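Local coordinates for glycosyl hydrolases family 31 family protein (Aspergillus niger, PDB 6DRU) that catalyses the release of alpha-xylose from the non-reducing terminal glucose of xyloglucan oligosaccharides, as a retaining-type family 31 glycoside hydrolase with a TIM-barrel domain, at residues T1-N6 with T75-N80; D27-R32 with G79-R84. One frame throughout, in Å; residues are numbered along the deposited sequence.

Contact 1: T1-N6 with T75-N80; sequences TYFAPN and TLRNGN. With NAG (2-acetamido-2-deoxy-beta-D-glucopyranose), chain L.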
loop_
_atom_site.group_PDB
_atom_site.type_symbol
_atom_site.label_atom_id
_atom_site.label_comp_id
_atom_site.label_asym_id
_atom_site.label_seq_id
_atom_site.Cartn_x
_atom_site.Cartn_y
_atom_site.Cartn_z
ATOM N N THR A 1 -0.274 36.081 40.163
ATOM C CA THR A 1 1.146 35.795 40.322
ATOM C C THR A 1 1.558 34.593 39.478
ATOM O O THR A 1 2.512 33.889 39.806
ATOM C CB THR A 1 1.505 35.526 41.795
ATOM O OG1 THR A 1 0.826 34.348 42.247
ATOM C CG2 THR A 1 1.099 36.706 42.666
ATOM N N TYR A 2 0.827 34.365 38.390
ATOM C CA TYR A 2 1.134 33.268 37.484
ATOM C C TYR A 2 2.339 33.613 36.620
ATOM O O TYR A 2 2.446 34.724 36.091
ATOM C CB TYR A 2 -0.076 32.953 36.600
ATOM C CG TYR A 2 0.170 31.849 35.593
ATOM C CD1 TYR A 2 0.120 30.514 35.973
ATOM C CD2 TYR A 2 0.445 32.143 34.262
ATOM C CE1 TYR A 2 0.344 29.503 35.058
ATOM C CE2 TYR A 2 0.669 31.138 33.340
ATOM C CZ TYR A 2 0.617 29.820 33.744
ATOM O OH TYR A 2 0.839 28.814 32.832
ATOM N N PHE A 3 3.250 32.649 36.476
ATOM C CA PHE A 3 4.455 32.828 35.667
ATOM C C PHE A 3 4.063 32.734 34.194
ATOM O O PHE A 3 4.178 31.690 33.546
ATOM C CB PHE A 3 5.511 31.794 36.041
ATOM C CG PHE A 3 6.909 32.174 35.634
ATOM C CD1 PHE A 3 7.275 32.216 34.298
ATOM C CD2 PHE A 3 7.862 32.484 36.592
ATOM C CE1 PHE A 3 8.561 32.568 33.923
ATOM C CE2 PHE A 3 9.150 32.833 36.224
ATOM C CZ PHE A 3 9.500 32.874 34.889
ATOM N N ALA A 4 3.587 33.857 33.663
ATOM C CA ALA A 4 3.172 33.921 32.270
ATOM C C ALA A 4 4.370 33.726 31.340
ATOM O O ALA A 4 5.505 34.055 31.699
ATOM C CB ALA A 4 2.498 35.261 31.980
ATOM N N PRO A 5 4.149 33.190 30.142
ATOM C CA PRO A 5 5.264 32.946 29.225
ATOM C C PRO A 5 5.694 34.217 28.509
ATOM O O PRO A 5 4.939 35.182 28.377
ATOM C CB PRO A 5 4.701 31.919 28.231
ATOM C CG PRO A 5 3.255 31.696 28.622
ATOM C CD PRO A 5 2.863 32.801 29.544
ATOM N N ASN A 6 6.941 34.198 28.045
ATOM C CA ASN A 6 7.525 35.318 27.320
ATOM C C ASN A 6 7.624 35.066 25.823
ATOM O O ASN A 6 8.239 35.865 25.110
ATOM C CB ASN A 6 8.911 35.641 27.881
ATOM C CG ASN A 6 9.901 34.516 27.658
ATOM O OD1 ASN A 6 9.521 33.361 27.469
ATOM N ND2 ASN A 6 11.186 34.851 27.677
ATOM N N THR A 75 15.221 27.445 25.745
ATOM C CA THR A 75 14.409 27.184 26.925
ATOM C C THR A 75 13.181 28.084 26.902
ATOM O O THR A 75 13.275 29.268 26.570
ATOM C CB THR A 75 15.210 27.412 28.220
ATOM O OG1 THR A 75 16.364 26.561 28.228
ATOM C CG2 THR A 75 14.359 27.108 29.445
ATOM N N LEU A 76 12.032 27.512 27.258
ATOM C CA LEU A 76 10.776 28.242 27.320
ATOM C C LEU A 76 10.012 27.775 28.549
ATOM O O LEU A 76 9.963 26.576 28.837
ATOM C CB LEU A 76 9.935 28.031 26.052
ATOM C CG LEU A 76 9.124 29.221 25.525
ATOM C CD1 LEU A 76 8.515 28.885 24.173
ATOM C CD2 LEU A 76 8.039 29.664 26.502
ATOM N N ARG A 77 9.425 28.723 29.273
ATOM C CA ARG A 77 8.715 28.426 30.506
ATOM C C ARG A 77 7.308 28.997 30.450
ATOM O O ARG A 77 7.105 30.139 30.025
ATOM C CB ARG A 77 9.448 28.988 31.730
ATOM C CG ARG A 77 8.684 28.800 33.031
ATOM C CD ARG A 77 9.501 29.204 34.244
ATOM N NE ARG A 77 8.740 29.020 35.477
ATOM C CZ ARG A 77 9.222 29.241 36.694
ATOM N NH1 ARG A 77 10.472 29.656 36.849
ATOM N NH2 ARG A 77 8.453 29.046 37.755
ATOM N N ASN A 78 6.342 28.190 30.883
ATOM C CA ASN A 78 4.951 28.613 31.011
ATOM C C ASN A 78 4.408 28.000 32.294
ATOM O O ASN A 78 4.271 26.777 32.388
ATOM C CB ASN A 78 4.122 28.179 29.802
ATOM C CG ASN A 78 2.639 28.423 29.995
ATOM O OD1 ASN A 78 2.235 29.354 30.694
ATOM N ND2 ASN A 78 1.815 27.581 29.381
ATOM N N GLY A 79 4.106 28.840 33.277
ATOM C CA GLY A 79 3.640 28.318 34.551
ATOM C C GLY A 79 4.765 27.605 35.274
ATOM O O GLY A 79 5.864 28.146 35.440
ATOM N N ASN A 80 4.504 26.371 35.701
ATOM C CA ASN A 80 5.497 25.570 36.403
ATOM C C ASN A 80 6.135 24.512 35.512
ATOM O O ASN A 80 6.909 23.688 36.007
ATOM C CB ASN A 80 4.882 24.917 37.648
ATOM C CG ASN A 80 3.685 24.028 37.331
ATOM O OD1 ASN A 80 3.575 23.468 36.241
ATOM N ND2 ASN A 80 2.782 23.891 38.297
HETATM C C1 NAG L . 12.471 34.172 27.775
HETATM C C2 NAG L . 13.674 34.707 27.028
HETATM C C3 NAG L . 14.650 33.632 26.721
HETATM C C4 NAG L . 14.998 32.858 27.974
HETATM C C5 NAG L . 13.737 32.377 28.659
HETATM C C6 NAG L . 14.097 31.693 29.961
HETATM C C7 NAG L . 12.968 36.733 25.817
HETATM C C8 NAG L . 12.520 37.403 24.538
HETATM N N2 NAG L . 13.251 35.342 25.827
HETATM O O3 NAG L . 15.796 34.199 26.129
HETATM O O4 NAG L . 15.797 31.747 27.639
HETATM O O5 NAG L . 12.897 33.476 28.922
HETATM O O6 NAG L . 13.140 30.698 30.249
HETATM O O7 NAG L . 13.085 37.386 26.835
#

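Contact 2: D27-R32 with G79-R84; sequences DGFRVR and GNIILR. With MAN (alpha-D-mannopyranose), chain I.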
loop_
_atom_site.group_PDB
_atom_site.type_symbol
_atom_site.label_atom_id
_atom_site.label_comp_id
_atom_site.label_asym_id
_atom_site.label_seq_id
_atom_site.Cartn_x
_atom_site.Cartn_y
_atom_site.Cartn_z
ATOM N N ASP A 27 0.324 25.889 32.811
ATOM C CA ASP A 27 1.346 24.859 33.015
ATOM C C ASP A 27 1.316 23.799 31.915
ATOM O O ASP A 27 1.502 22.610 32.175
ATOM C CB ASP A 27 1.191 24.200 34.388
ATOM C CG ASP A 27 0.779 25.180 35.469
ATOM O OD1 ASP A 27 1.576 26.084 35.798
ATOM O OD2 ASP A 27 -0.346 25.039 35.998
ATOM N N GLY A 28 1.102 24.224 30.677
ATOM C CA GLY A 28 0.973 23.288 29.576
ATOM C C GLY A 28 1.712 23.747 28.338
ATOM O O GLY A 28 1.886 24.944 28.095
ATOM N N PHE A 29 2.157 22.765 27.555
ATOM C CA PHE A 29 2.741 22.990 26.241
ATOM C C PHE A 29 1.999 22.151 25.212
ATOM O O PHE A 29 1.584 21.024 25.500
ATOM C CB PHE A 29 4.234 22.643 26.215
ATOM C CG PHE A 29 5.119 23.739 26.733
ATOM C CD1 PHE A 29 5.132 24.981 26.123
ATOM C CD2 PHE A 29 5.942 23.525 27.826
ATOM C CE1 PHE A 29 5.947 25.995 26.596
ATOM C CE2 PHE A 29 6.760 24.532 28.303
ATOM C CZ PHE A 29 6.762 25.769 27.686
ATOM N N ARG A 30 1.825 22.706 24.017
ATOM C CA ARG A 30 1.242 21.991 22.890
ATOM C C ARG A 30 2.301 21.812 21.813
ATOM O O ARG A 30 2.940 22.784 21.398
ATOM C CB ARG A 30 0.032 22.735 22.323
ATOM C CG ARG A 30 -0.649 21.991 21.190
ATOM C CD ARG A 30 -1.754 22.815 20.557
ATOM N NE ARG A 30 -2.582 22.000 19.675
ATOM C CZ ARG A 30 -3.514 22.487 18.863
ATOM N NH1 ARG A 30 -3.736 23.793 18.814
ATOM N NH2 ARG A 30 -4.220 21.666 18.097
ATOM N N VAL A 31 2.486 20.573 21.363
ATOM C CA VAL A 31 3.515 20.229 20.389
ATOM C C VAL A 31 2.842 19.671 19.144
ATOM O O VAL A 31 1.993 18.777 19.237
ATOM C CB VAL A 31 4.525 19.220 20.964
ATOM C CG1 VAL A 31 5.518 18.794 19.895
ATOM C CG2 VAL A 31 5.251 19.821 22.151
ATOM N N ARG A 32 3.219 20.205 17.983
ATOM C CA ARG A 32 2.749 19.717 16.694
ATOM C C ARG A 32 3.937 19.551 15.758
ATOM O O ARG A 32 4.834 20.398 15.726
ATOM C CB ARG A 32 1.707 20.664 16.083
ATOM C CG ARG A 32 0.308 20.451 16.638
ATOM C CD ARG A 32 -0.699 21.432 16.063
ATOM N NE ARG A 32 -0.489 22.787 16.560
ATOM C CZ ARG A 32 -1.312 23.804 16.321
ATOM N NH1 ARG A 32 -2.405 23.621 15.595
ATOM N NH2 ARG A 32 -1.042 25.005 16.814
ATOM N N GLY A 79 4.106 28.840 33.277
ATOM C CA GLY A 79 3.640 28.318 34.551
ATOM C C GLY A 79 4.765 27.605 35.274
ATOM O O GLY A 79 5.864 28.146 35.440
ATOM N N ASN A 80 4.504 26.371 35.701
ATOM C CA ASN A 80 5.497 25.570 36.403
ATOM C C ASN A 80 6.135 24.512 35.512
ATOM O O ASN A 80 6.909 23.688 36.007
ATOM C CB ASN A 80 4.882 24.917 37.648
ATOM C CG ASN A 80 3.685 24.028 37.331
ATOM O OD1 ASN A 80 3.575 23.468 36.241
ATOM N ND2 ASN A 80 2.782 23.891 38.297
ATOM N N ILE A 81 5.829 24.514 34.215
ATOM C CA ILE A 81 6.427 23.581 33.266
ATOM C C ILE A 81 7.458 24.332 32.436
ATOM O O ILE A 81 7.262 25.503 32.084
ATOM C CB ILE A 81 5.358 22.910 32.376
ATOM C CG1 ILE A 81 5.952 21.717 31.628
ATOM C CG2 ILE A 81 4.760 23.890 31.381
ATOM C CD1 ILE A 81 4.933 20.933 30.830
ATOM N N ILE A 82 8.580 23.673 32.158
ATOM C CA ILE A 82 9.666 24.258 31.383
ATOM C C ILE A 82 10.021 23.309 30.249
ATOM O O ILE A 82 10.105 22.093 30.445
ATOM C CB ILE A 82 10.905 24.538 32.263
ATOM C CG1 ILE A 82 10.639 25.702 33.220
ATOM C CG2 ILE A 82 12.133 24.822 31.411
ATOM C CD1 ILE A 82 11.865 26.136 33.999
ATOM N N LEU A 83 10.230 23.871 29.062
ATOM C CA LEU A 83 10.704 23.124 27.908
ATOM C C LEU A 83 12.173 23.442 27.673
ATOM O O LEU A 83 12.585 24.604 27.732
ATOM C CB LEU A 83 9.886 23.469 26.661
ATOM C CG LEU A 83 10.579 23.315 25.305
ATOM C CD1 LEU A 83 10.745 21.850 24.922
ATOM C CD2 LEU A 83 9.823 24.079 24.229
ATOM N N ARG A 84 12.961 22.402 27.417
ATOM C CA ARG A 84 14.380 22.550 27.111
ATOM C C ARG A 84 14.690 21.748 25.854
ATOM O O ARG A 84 14.656 20.514 25.878
ATOM C CB ARG A 84 15.252 22.090 28.280
ATOM C CG ARG A 84 15.295 23.065 29.446
ATOM C CD ARG A 84 16.490 22.796 30.350
ATOM N NE ARG A 84 16.608 23.795 31.409
ATOM C CZ ARG A 84 16.171 23.625 32.653
ATOM N NH1 ARG A 84 15.584 22.489 33.003
ATOM N NH2 ARG A 84 16.322 24.592 33.547
HETATM C C1 MAN I . 21.021 18.590 34.705
HETATM C C2 MAN I . 21.556 19.702 35.579
HETATM C C3 MAN I . 20.473 20.736 35.805
HETATM C C4 MAN I . 19.812 21.129 34.500
HETATM C C5 MAN I . 19.474 19.905 33.675
HETATM C C6 MAN I . 18.926 20.347 32.336
HETATM O O2 MAN I . 22.664 20.312 34.958
HETATM O O3 MAN I . 21.047 21.881 36.390
HETATM O O4 MAN I . 18.626 21.837 34.778
HETATM O O5 MAN I . 20.629 19.125 33.466
HETATM O O6 MAN I . 19.980 20.875 31.561
#

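Contact 1: T1-N6 with T75-N80
Tyr2 gives its phenol hydrogen to Asn78, OH to OD1 at 2.6 Å, reaching the amide oxygen from above the carbonyl plane, with ring and amide planes nearly perpendicular. The same hydroxyl also accepts from the backbone N of Asp27, so it is gripped as donor and as acceptor. Asn78 is fully engaged at its other end too: ND2 is bonded to the carbonyl oxygens of Gly25 and Gly28, which fixes the rotation of the amide. Pro5 lies alongside it, CG packed against OD1. One backbone bond joins the segments, from Gly79 N to Phe3 O at 2.9 Å; Phe3 itself is the centre of an inverse gamma turn, and the N-terminal arm runs roughly antiparallel to edge strand 74-78 without becoming a regular strand of its sheet. The charged group is served differently. Arg77, its chain extended from CG to NE, lays its guanidinium flat on one face of Phe3, a cation-pi stack with planes 2° apart and CZ 3.7 Å from the ring centroid. Arg77 NE donates to Gly79 O at 3.0 Å, almost straight and in plane, a bond that fixes the plane of the guanidinium as it lies over the ring. Pro5 CA makes a longer C-H...O approach to Arg77 O. Beyond, Asn6 carries an N-linked glycan, ND2 being bonded to C1 of the first N-acetylglucosamine.

Contact 2: D27-R32 with G79-R84
Asp27 OD1 accepts the backbone N-H of Asn80 at 2.9 Å, on the anti side of the carboxylate and 18° out of its plane. The other oxygen, OD2, is held by a salt bridge to NE of Arg234, so both carboxylate oxygens have a partner and the group is fixed in rotation. The amide of Asn80 stacks on this carboxylate, the planes 23° apart, with Asn80 OD1 coming near Asp27 CB; the two OD1 oxygens, both acceptors, only lie close. Gly79 CA also lies near Asp27 OD1, and the positive phi of this glycine belongs to the type II' turn that joins strands 74-78 and 81-85 into a beta hairpin. Past the polar end the contact turns apolar. Ile81 places CG2 between its own backbone N and carbonyl carbon, and from there the methyl meets the backbone of Asp27 (3.5 Å to its C) and the Phe29 ring, 3.7 Å from CE2. Phe29 CE2 also reaches Leu83 CB, at 3.7 Å, so one corner of the ring serves two side chains that point inward from alternate positions of the strand. The strand segments 28-32 and 81-84 run at 38° to each other with axes 7.6 Å apart, facing sheets rather than hydrogen-bonded neighbours: strand 28-35 lies between 17-23 and 216-222, while 81-85 pairs with 74-78 and 98-102, whose Phe99 also touches Phe29, and helix 228-239 supplies Arg234.

The two contacts lie about 9 Å apart, centre to centre, on the same side of the chain's centre, and both end on the turn of the hairpin formed by strands 74-78 and 81-85, sharing Gly79 and Asn80. Along the chain the N-terminal arm comes first, then strand 28-35, then the hairpin that both meet. Contact 1 attaches the arm to the edge strand of the four-stranded sheet; contact 2 sets that sheet's second strand against the eight-stranded one. Leu76 O bonding to Leu83 N ties them through the hairpin. Together they join arm, hairpin and larger sheet in the beta-rich N-terminal region, away from the xylose pocket.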